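Local coordinates for protein bottromycin amidohydrolase (PDB 6I5S) that probably hydrolyses an amide bond next to a thiazoline as a zinc-containing amidohydrolase, acting as the gatekeeper of bottromycin biosynthesis, at residues 144-152 with 156-164; 261-272 with 335-346. One frame throughout, in Å; residues are numbered along the deposited sequence. Where two conformers were deposited one is given.

Interaction 1 (144-152 with 156-164); sequences AGVVDGPGS and QAATIVSGM
Val147 and Val161 meet methyl against methyl, with Val147 CG1 only 3.5 Å from Val161 CG2, tighter than carbons usually pack, while the two side chains pass each other at a slant. Val147 turns CG1 opposite its own backbone nitrogen (chi1 167°), and this branch is the one that reaches Val161. Val170 lies against Val147 and Val167 against Val161, so helix 164-177 backs the pair.

Ile160 works on the other face, beside Asp148. Its two branches part round the turn of 149-152: CD1 reaches Ser152 CB at 3.7 Å, whereas CG2 rests 3.8 Å from Pro150 N. Next to it the methyl of Ala158 touches both Val146 CG2 and Asp148 CB, the latter at 3.8 Å.

These orientations follow from a parallel ladder of two short strands, 147-148 and 159-160, with Val147 facing Thr159 and Asp148 facing Ile160. Thr159 N donates to Val146 O (2.8 Å), Asp148 N to Thr159 O (3.1 Å) and Val161 N to Asp148 O (2.9 Å). The first and last are nearly in line with the accepting carbonyl, but Asp148 N is tilted 34° from the carbonyl plane of Thr159.

The type II turn from Gly149 to Ser152 lets the serine reach back: Ser152 OG donates to Asp148 OD2 at 2.6 Å, from above the carboxylate plane (38° out of it). Asp148 OD1 takes the backbone N of Asp187 and, more weakly, that of Gly149. With an alanine here, the loss of OG would probably leave Asp148 OD2 and the backbone N of Val154 without their partner and the carboxylate freer to turn. At the edge of the ladder Thr159 OG1 bonds two waters, one leading to Ala144 O, the other to Val146 N and Ala157 O.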
loop_
_atom_site.group_PDB
_atom_site.type_symbol
_atom_site.label_atom_id
_atom_site.label_comp_id
_atom_site.label_asym_id
_atom_site.label_seq_id
_atom_site.Cartn_x
_atom_site.Cartn_y
_atom_site.Cartn_z
ATOM N N ALA A 144 15.320 4.605 1.093
ATOM C CA ALA A 144 16.204 5.758 1.043
ATOM C C ALA A 144 16.073 6.402 -0.340
ATOM O O ALA A 144 16.960 6.316 -1.193
ATOM C CB ALA A 144 17.648 5.351 1.316
ATOM N N GLY A 145 14.955 7.081 -0.539
ATOM C CA GLY A 145 14.743 7.696 -1.826
ATOM C C GLY A 145 14.618 6.599 -2.878
ATOM O O GLY A 145 14.182 5.478 -2.594
ATOM N N VAL A 146 15.069 6.903 -4.076
ATOM C CA VAL A 146 15.052 5.944 -5.184
ATOM C C VAL A 146 16.384 6.101 -5.911
ATOM O O VAL A 146 16.865 7.223 -6.121
ATOM C CB VAL A 146 13.878 6.135 -6.175
ATOM C CG1 VAL A 146 12.532 5.934 -5.480
ATOM C CG2 VAL A 146 13.961 7.451 -6.859
ATOM N N VAL A 147 16.973 4.984 -6.323
ATOM C CA VAL A 147 18.250 4.946 -7.008
ATOM C C VAL A 147 17.966 4.693 -8.487
ATOM O O VAL A 147 17.136 3.841 -8.810
ATOM C CB VAL A 147 19.144 3.828 -6.442
ATOM C CG1 VAL A 147 20.258 3.580 -7.272
ATOM C CG2 VAL A 147 19.567 4.291 -4.967
ATOM N N ASP A 148 18.608 5.460 -9.348
ATOM C CA ASP A 148 18.444 5.308 -10.780
ATOM C C ASP A 148 19.776 5.569 -11.458
ATOM O O ASP A 148 20.703 6.110 -10.852
ATOM C CB ASP A 148 17.396 6.264 -11.348
ATOM C CG ASP A 148 16.701 5.724 -12.623
ATOM O OD1 ASP A 148 17.064 4.631 -13.117
ATOM O OD2 ASP A 148 15.783 6.422 -13.155
ATOM N N GLY A 149 19.873 5.161 -12.735
ATOM C CA GLY A 149 21.112 5.333 -13.481
ATOM C C GLY A 149 21.136 6.654 -14.220
ATOM O O GLY A 149 20.173 7.427 -14.231
ATOM N N PRO A 150 22.254 6.957 -14.857
ATOM C CA PRO A 150 22.243 8.091 -15.773
ATOM C C PRO A 150 21.238 7.799 -16.879
ATOM O O PRO A 150 20.896 6.649 -17.173
ATOM C CB PRO A 150 23.697 8.179 -16.275
ATOM C CG PRO A 150 24.361 6.945 -15.852
ATOM C CD PRO A 150 23.526 6.212 -14.857
ATOM N N GLY A 151 20.698 8.844 -17.444
ATOM C CA GLY A 151 19.621 8.582 -18.373
ATOM C C GLY A 151 18.312 8.271 -17.694
ATOM O O GLY A 151 17.348 7.917 -18.370
ATOM N N SER A 152 18.255 8.416 -16.374
ATOM C CA SER A 152 17.008 8.374 -15.626
ATOM C C SER A 152 15.968 9.286 -16.259
ATOM O O SER A 152 16.288 10.382 -16.727
ATOM C CB SER A 152 17.270 8.836 -14.179
ATOM O OG SER A 152 16.052 8.994 -13.488
ATOM N N GLN A 156 15.677 14.521 -11.373
ATOM C CA GLN A 156 15.545 15.500 -10.304
ATOM C C GLN A 156 15.325 14.800 -8.972
ATOM O O GLN A 156 16.032 15.058 -7.990
ATOM C CB GLN A 156 14.394 16.467 -10.626
ATOM C CG GLN A 156 12.957 15.886 -10.544
ATOM C CD GLN A 156 12.651 14.796 -11.586
ATOM O OE1 GLN A 156 13.423 14.564 -12.516
ATOM N NE2 GLN A 156 11.514 14.132 -11.426
ATOM N N ALA A 157 14.391 13.855 -8.946
ATOM C CA ALA A 157 13.979 13.188 -7.729
ATOM C C ALA A 157 14.827 11.971 -7.383
ATOM O O ALA A 157 14.834 11.548 -6.220
ATOM C CB ALA A 157 12.515 12.755 -7.857
ATOM N N ALA A 158 15.525 11.391 -8.352
ATOM C CA ALA A 158 16.271 10.176 -8.096
ATOM C C ALA A 158 17.697 10.492 -7.643
ATOM O O ALA A 158 18.271 11.519 -7.990
ATOM C CB ALA A 158 16.334 9.288 -9.344
ATOM N N THR A 159 18.255 9.571 -6.873
ATOM C CA THR A 159 19.679 9.553 -6.560
ATOM C C THR A 159 20.372 8.817 -7.705
ATOM O O THR A 159 20.177 7.613 -7.838
ATOM C CB THR A 159 19.901 8.824 -5.255
ATOM O OG1 THR A 159 19.161 9.475 -4.260
ATOM C CG2 THR A 159 21.419 8.810 -4.832
ATOM N N ILE A 160 21.181 9.517 -8.507
ATOM C CA ILE A 160 21.828 8.915 -9.658
ATOM C C ILE A 160 23.083 8.186 -9.221
ATOM O O ILE A 160 24.012 8.780 -8.640
ATOM C CB ILE A 160 22.146 9.960 -10.734
ATOM C CG1 ILE A 160 20.888 10.733 -11.142
ATOM C CG2 ILE A 160 22.782 9.276 -11.910
ATOM C CD1 ILE A 160 19.761 9.872 -11.639
ATOM N N VAL A 161 23.122 6.895 -9.521
ATOM C CA VAL A 161 24.228 6.019 -9.148
ATOM C C VAL A 161 24.843 5.491 -10.439
ATOM O O VAL A 161 24.139 4.949 -11.300
ATOM C CB VAL A 161 23.750 4.889 -8.221
ATOM C CG1 VAL A 161 24.815 3.943 -7.884
ATOM C CG2 VAL A 161 23.137 5.492 -6.931
ATOM N N SER A 162 26.140 5.691 -10.603
ATOM C CA SER A 162 26.823 5.212 -11.794
ATOM C C SER A 162 28.111 4.457 -11.482
ATOM O O SER A 162 28.873 4.140 -12.409
ATOM C CB SER A 162 27.095 6.388 -12.713
ATOM O OG SER A 162 28.059 7.218 -12.136
ATOM N N GLY A 163 28.375 4.139 -10.223
ATOM C CA GLY A 163 29.572 3.405 -9.854
ATOM C C GLY A 163 29.484 2.972 -8.404
ATOM O O GLY A 163 28.514 3.255 -7.715
ATOM N N MET A 164 30.559 2.324 -7.939
ATOM C CA MET A 164 30.582 1.696 -6.619
ATOM C C MET A 164 30.519 2.743 -5.512
ATOM O O MET A 164 29.838 2.554 -4.491
ATOM C CB MET A 164 31.842 0.837 -6.470
ATOM C CG MET A 164 31.724 -0.583 -7.021
ATOM S SD MET A 164 33.318 -1.352 -7.448
ATOM C CE MET A 164 32.858 -3.085 -7.542
HETATM O O HOH W 1 19.167 7.815 -1.993
HETATM O O HOH W 2 16.304 9.844 -4.251
#

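Interaction 2 (261-272 with 335-346); sequences LAEAAGHFVCPT and ALAEEGARLLVG
Arg342 and Phe268 run side by side in the same direction, the guanidinium spread against the end of the ring. Phe268 CZ sits over the centre of the guanidinium face, 3.4 Å from Arg342 CZ, with the two planes 34° apart. Lower down, Arg342 CD stands over the ring face, 4.2 Å from its centroid, in a CH-pi contact. A bend at chi3 (77°) turns the guanidinium along the ring; salt bridges from NH2 to Asp384 and Asp387, and a water joining NH1 to Gly266 O, fix its place.

On the reverse face Val269 lies alongside Leu343. Before the strands, Ala264 CB presses on Leu336 CD2 (3.5 Å), and the side chains of Leu261 and Leu336 cross at about a right angle. Backbone bonds set this register: Arg342 N to His267 O (2.8 Å), Val269 N to Arg342 O (2.9 Å), Leu344 N to Val269 O (3.0 Å). Gly340 ends helix 316-338 in a Schellman motif and takes Gly266 N on its O (2.9 Å).

Further along, Cys270 SG packs 3.7 Å from Gly346 CA, where a beta carbon would collide with the sulfur. Thr272 OG1 hydrogen-bonds ND1 of the zinc ligand His229, a second-shell role. Zinc ligands His229 and Asp348 follow strands 226-228 and 342-343 in the chain; with 268-270 between them, these parallel strands are consistent with the beta/alpha barrel of the amidohydrolase superfamily.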
loop_
_atom_site.group_PDB
_atom_site.type_symbol
_atom_site.label_atom_id
_atom_site.label_comp_id
_atom_site.label_asym_id
_atom_site.label_seq_id
_atom_site.Cartn_x
_atom_site.Cartn_y
_atom_site.Cartn_z
ATOM N N LEU A 261 6.947 -18.004 -15.722
ATOM C CA LEU A 261 6.386 -17.554 -14.448
ATOM C C LEU A 261 6.890 -18.350 -13.237
ATOM O O LEU A 261 6.961 -17.812 -12.139
ATOM C CB LEU A 261 4.848 -17.627 -14.466
ATOM C CG LEU A 261 4.139 -16.802 -15.545
ATOM C CD1 LEU A 261 2.632 -16.869 -15.367
ATOM C CD2 LEU A 261 4.566 -15.366 -15.547
ATOM N N ALA A 262 7.205 -19.637 -13.423
ATOM C CA ALA A 262 7.707 -20.449 -12.314
ATOM C C ALA A 262 9.020 -19.915 -11.748
ATOM O O ALA A 262 9.401 -20.282 -10.630
ATOM C CB ALA A 262 7.904 -21.897 -12.758
ATOM N N GLU A 263 9.733 -19.074 -12.500
ATOM C CA GLU A 263 10.881 -18.385 -11.934
ATOM C C GLU A 263 10.469 -17.483 -10.773
ATOM O O GLU A 263 11.316 -17.103 -9.963
ATOM C CB GLU A 263 11.578 -17.570 -13.017
ATOM C CG GLU A 263 12.457 -18.407 -13.958
ATOM C CD GLU A 263 12.863 -17.650 -15.221
ATOM O OE1 GLU A 263 12.932 -16.400 -15.178
ATOM O OE2 GLU A 263 13.114 -18.302 -16.260
ATOM N N ALA A 264 9.191 -17.152 -10.658
ATOM C CA ALA A 264 8.759 -16.251 -9.598
ATOM C C ALA A 264 8.337 -16.971 -8.323
ATOM O O ALA A 264 7.933 -16.305 -7.365
ATOM C CB ALA A 264 7.611 -15.369 -10.093
ATOM N N ALA A 265 8.447 -18.293 -8.264
ATOM C CA ALA A 265 7.999 -18.996 -7.068
ATOM C C ALA A 265 8.801 -18.553 -5.861
ATOM O O ALA A 265 10.025 -18.504 -5.904
ATOM C CB ALA A 265 8.115 -20.509 -7.267
ATOM N N GLY A 266 8.094 -18.196 -4.784
ATOM C CA GLY A 266 8.691 -17.693 -3.578
ATOM C C GLY A 266 9.030 -16.230 -3.569
ATOM O O GLY A 266 9.443 -15.722 -2.527
ATOM N N HIS A 267 8.859 -15.526 -4.667
ATOM C CA HIS A 267 9.234 -14.128 -4.705
ATOM C C HIS A 267 8.012 -13.223 -4.569
ATOM O O HIS A 267 6.901 -13.568 -4.990
ATOM C CB HIS A 267 10.002 -13.865 -5.982
ATOM C CG HIS A 267 11.300 -14.615 -6.019
ATOM N ND1 HIS A 267 11.566 -15.604 -6.935
ATOM C CD2 HIS A 267 12.378 -14.571 -5.189
ATOM C CE1 HIS A 267 12.762 -16.113 -6.699
ATOM N NE2 HIS A 267 13.280 -15.498 -5.652
ATOM N N PHE A 268 8.234 -12.058 -3.943
ATOM C CA PHE A 268 7.174 -11.114 -3.634
ATOM C C PHE A 268 6.939 -10.233 -4.844
ATOM O O PHE A 268 7.882 -9.621 -5.347
ATOM C CB PHE A 268 7.526 -10.247 -2.453
ATOM C CG PHE A 268 7.643 -11.015 -1.143
ATOM C CD1 PHE A 268 6.527 -11.285 -0.390
ATOM C CD2 PHE A 268 8.860 -11.506 -0.723
ATOM C CE1 PHE A 268 6.627 -11.984 0.794
ATOM C CE2 PHE A 268 8.973 -12.180 0.464
ATOM C CZ PHE A 268 7.846 -12.413 1.234
ATOM N N VAL A 269 5.676 -10.159 -5.281
ATOM C CA VAL A 269 5.252 -9.418 -6.465
ATOM C C VAL A 269 4.129 -8.467 -6.055
ATOM O O VAL A 269 3.129 -8.916 -5.528
ATOM C CB VAL A 269 4.770 -10.378 -7.574
ATOM C CG1 VAL A 269 4.149 -9.601 -8.712
ATOM C CG2 VAL A 269 5.929 -11.212 -8.044
ATOM N N CYS A 270 4.294 -7.173 -6.317
ATOM C CA CYS A 270 3.315 -6.138 -5.980
ATOM C C CYS A 270 2.833 -5.519 -7.286
ATOM O O CYS A 270 3.450 -4.589 -7.802
ATOM C CB CYS A 270 3.944 -5.088 -5.043
ATOM S SG CYS A 270 2.760 -3.886 -4.525
ATOM N N PRO A 271 1.718 -6.001 -7.859
ATOM C CA PRO A 271 1.376 -5.606 -9.243
ATOM C C PRO A 271 0.738 -4.233 -9.392
ATOM O O PRO A 271 0.696 -3.713 -10.516
ATOM C CB PRO A 271 0.411 -6.721 -9.702
ATOM C CG PRO A 271 -0.171 -7.293 -8.430
ATOM C CD PRO A 271 0.950 -7.164 -7.378
ATOM N N THR A 272 0.221 -3.646 -8.314
ATOM C CA THR A 272 -0.472 -2.358 -8.327
ATOM C C THR A 272 -1.430 -2.250 -9.501
ATOM O O THR A 272 -1.389 -1.316 -10.292
ATOM C CB THR A 272 0.485 -1.159 -8.301
ATOM O OG1 THR A 272 1.235 -1.074 -9.500
ATOM C CG2 THR A 272 1.468 -1.256 -7.162
ATOM N N ALA A 335 -1.884 -15.979 -12.175
ATOM C CA ALA A 335 -1.089 -17.109 -12.628
ATOM C C ALA A 335 0.233 -17.179 -11.869
ATOM O O ALA A 335 0.724 -18.273 -11.551
ATOM C CB ALA A 335 -0.836 -16.991 -14.142
ATOM N N LEU A 336 0.809 -16.019 -11.559
ATOM C CA LEU A 336 2.014 -15.982 -10.733
ATOM C C LEU A 336 1.757 -16.573 -9.342
ATOM O O LEU A 336 2.556 -17.376 -8.829
ATOM C CB LEU A 336 2.517 -14.536 -10.654
ATOM C CG LEU A 336 3.284 -14.014 -11.861
ATOM C CD1 LEU A 336 3.445 -12.479 -11.831
ATOM C CD2 LEU A 336 4.647 -14.688 -11.899
ATOM N N ALA A 337 0.630 -16.190 -8.716
ATOM C CA ALA A 337 0.286 -16.743 -7.413
ATOM C C ALA A 337 0.139 -18.255 -7.482
ATOM O O ALA A 337 0.623 -18.982 -6.608
ATOM C CB ALA A 337 -0.987 -16.103 -6.905
ATOM N N GLU A 338 -0.475 -18.756 -8.556
ATOM C CA GLU A 338 -0.626 -20.199 -8.723
ATOM C C GLU A 338 0.711 -20.888 -8.924
ATOM O O GLU A 338 0.851 -22.061 -8.578
ATOM C CB GLU A 338 -1.567 -20.503 -9.898
ATOM C CG GLU A 338 -3.042 -20.317 -9.543
ATOM C CD GLU A 338 -3.952 -20.207 -10.762
ATOM O OE1 GLU A 338 -3.466 -20.382 -11.899
ATOM O OE2 GLU A 338 -5.159 -19.932 -10.576
ATOM N N GLU A 339 1.715 -20.189 -9.452
ATOM C CA GLU A 339 3.066 -20.773 -9.537
ATOM C C GLU A 339 3.845 -20.632 -8.232
ATOM O O GLU A 339 4.974 -21.113 -8.155
ATOM C CB GLU A 339 3.880 -20.135 -10.668
ATOM C CG GLU A 339 3.335 -20.378 -12.054
ATOM C CD GLU A 339 3.500 -21.803 -12.486
ATOM O OE1 GLU A 339 4.389 -22.496 -11.938
ATOM O OE2 GLU A 339 2.749 -22.229 -13.379
ATOM N N GLY A 340 3.297 -19.963 -7.223
ATOM C CA GLY A 340 3.948 -19.843 -5.937
ATOM C C GLY A 340 4.520 -18.474 -5.625
ATOM O O GLY A 340 5.197 -18.339 -4.595
ATOM N N ALA A 341 4.364 -17.488 -6.512
ATOM C CA ALA A 341 4.738 -16.118 -6.175
ATOM C C ALA A 341 3.897 -15.633 -4.994
ATOM O O ALA A 341 2.803 -16.124 -4.723
ATOM C CB ALA A 341 4.520 -15.144 -7.334
ATOM N N ARG A 342 4.411 -14.628 -4.321
ATOM C CA ARG A 342 3.821 -14.121 -3.087
ATOM C C ARG A 342 3.308 -12.731 -3.412
ATOM O O ARG A 342 4.043 -11.743 -3.407
ATOM C CB ARG A 342 4.846 -14.165 -1.921
ATOM C CG ARG A 342 5.307 -15.598 -1.605
ATOM C CD ARG A 342 6.406 -15.660 -0.541
ATOM N NE ARG A 342 5.773 -15.443 0.757
ATOM C CZ ARG A 342 6.424 -15.470 1.916
ATOM N NH1 ARG A 342 7.726 -15.733 1.948
ATOM N NH2 ARG A 342 5.774 -15.236 3.039
ATOM N N LEU A 343 2.015 -12.641 -3.633
ATOM C CA LEU A 343 1.447 -11.365 -4.041
ATOM C C LEU A 343 1.301 -10.405 -2.856
ATOM O O LEU A 343 1.172 -10.815 -1.707
ATOM C CB LEU A 343 0.091 -11.558 -4.678
ATOM C CG LEU A 343 0.105 -12.178 -6.063
ATOM C CD1 LEU A 343 -1.386 -12.412 -6.494
ATOM C CD2 LEU A 343 0.776 -11.334 -7.051
ATOM N N LEU A 344 1.331 -9.119 -3.180
ATOM C CA LEU A 344 1.159 -8.018 -2.225
ATOM C C LEU A 344 0.103 -7.078 -2.779
ATOM O O LEU A 344 -0.142 -7.004 -3.996
ATOM C CB LEU A 344 2.500 -7.238 -2.013
ATOM C CG LEU A 344 3.680 -8.083 -1.552
ATOM C CD1 LEU A 344 4.989 -7.268 -1.683
ATOM C CD2 LEU A 344 3.448 -8.467 -0.074
ATOM N N VAL A 345 -0.516 -6.328 -1.879
ATOM C CA VAL A 345 -1.569 -5.385 -2.225
ATOM C C VAL A 345 -0.999 -3.988 -2.092
ATOM O O VAL A 345 -0.847 -3.487 -0.964
ATOM C CB VAL A 345 -2.798 -5.554 -1.334
ATOM C CG1 VAL A 345 -3.839 -4.635 -1.788
ATOM C CG2 VAL A 345 -3.293 -6.979 -1.299
ATOM N N GLY A 346 -0.652 -3.362 -3.216
ATOM C CA GLY A 346 -0.150 -2.007 -3.200
ATOM C C GLY A 346 -0.889 -1.191 -4.241
ATOM O O GLY A 346 -1.459 -1.736 -5.185
HETATM O O HOH W 3 9.601 -16.659 -0.005
HETATM O O HOH W 4 -0.758 -4.947 -5.676
#

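In the fold
Interaction 1 and interaction 2 are both built on short parallel strand pairs, yet their nearest atoms are about 13 Å apart. Both are partly buried, with 11 of 21 touching residues buried in interaction 2 and 5 of 12 in interaction 1; interaction 2 covers more surface (950 against 446 Å²) and lies nearer the centre of the molecule. Its strands belong to a three-stranded sheet, whereas 147-148 and 159-160 form a separate two-stranded ladder. Bridging waters are common to both, but interaction 1 adds a buried carboxylate held by a serine, interaction 2 a leucine-rich interior and an arginine-aromatic pair. The side chains of Val146 and Thr272 lie about 8 Å and about 7 Å from a zinc ion, neither as a ligand.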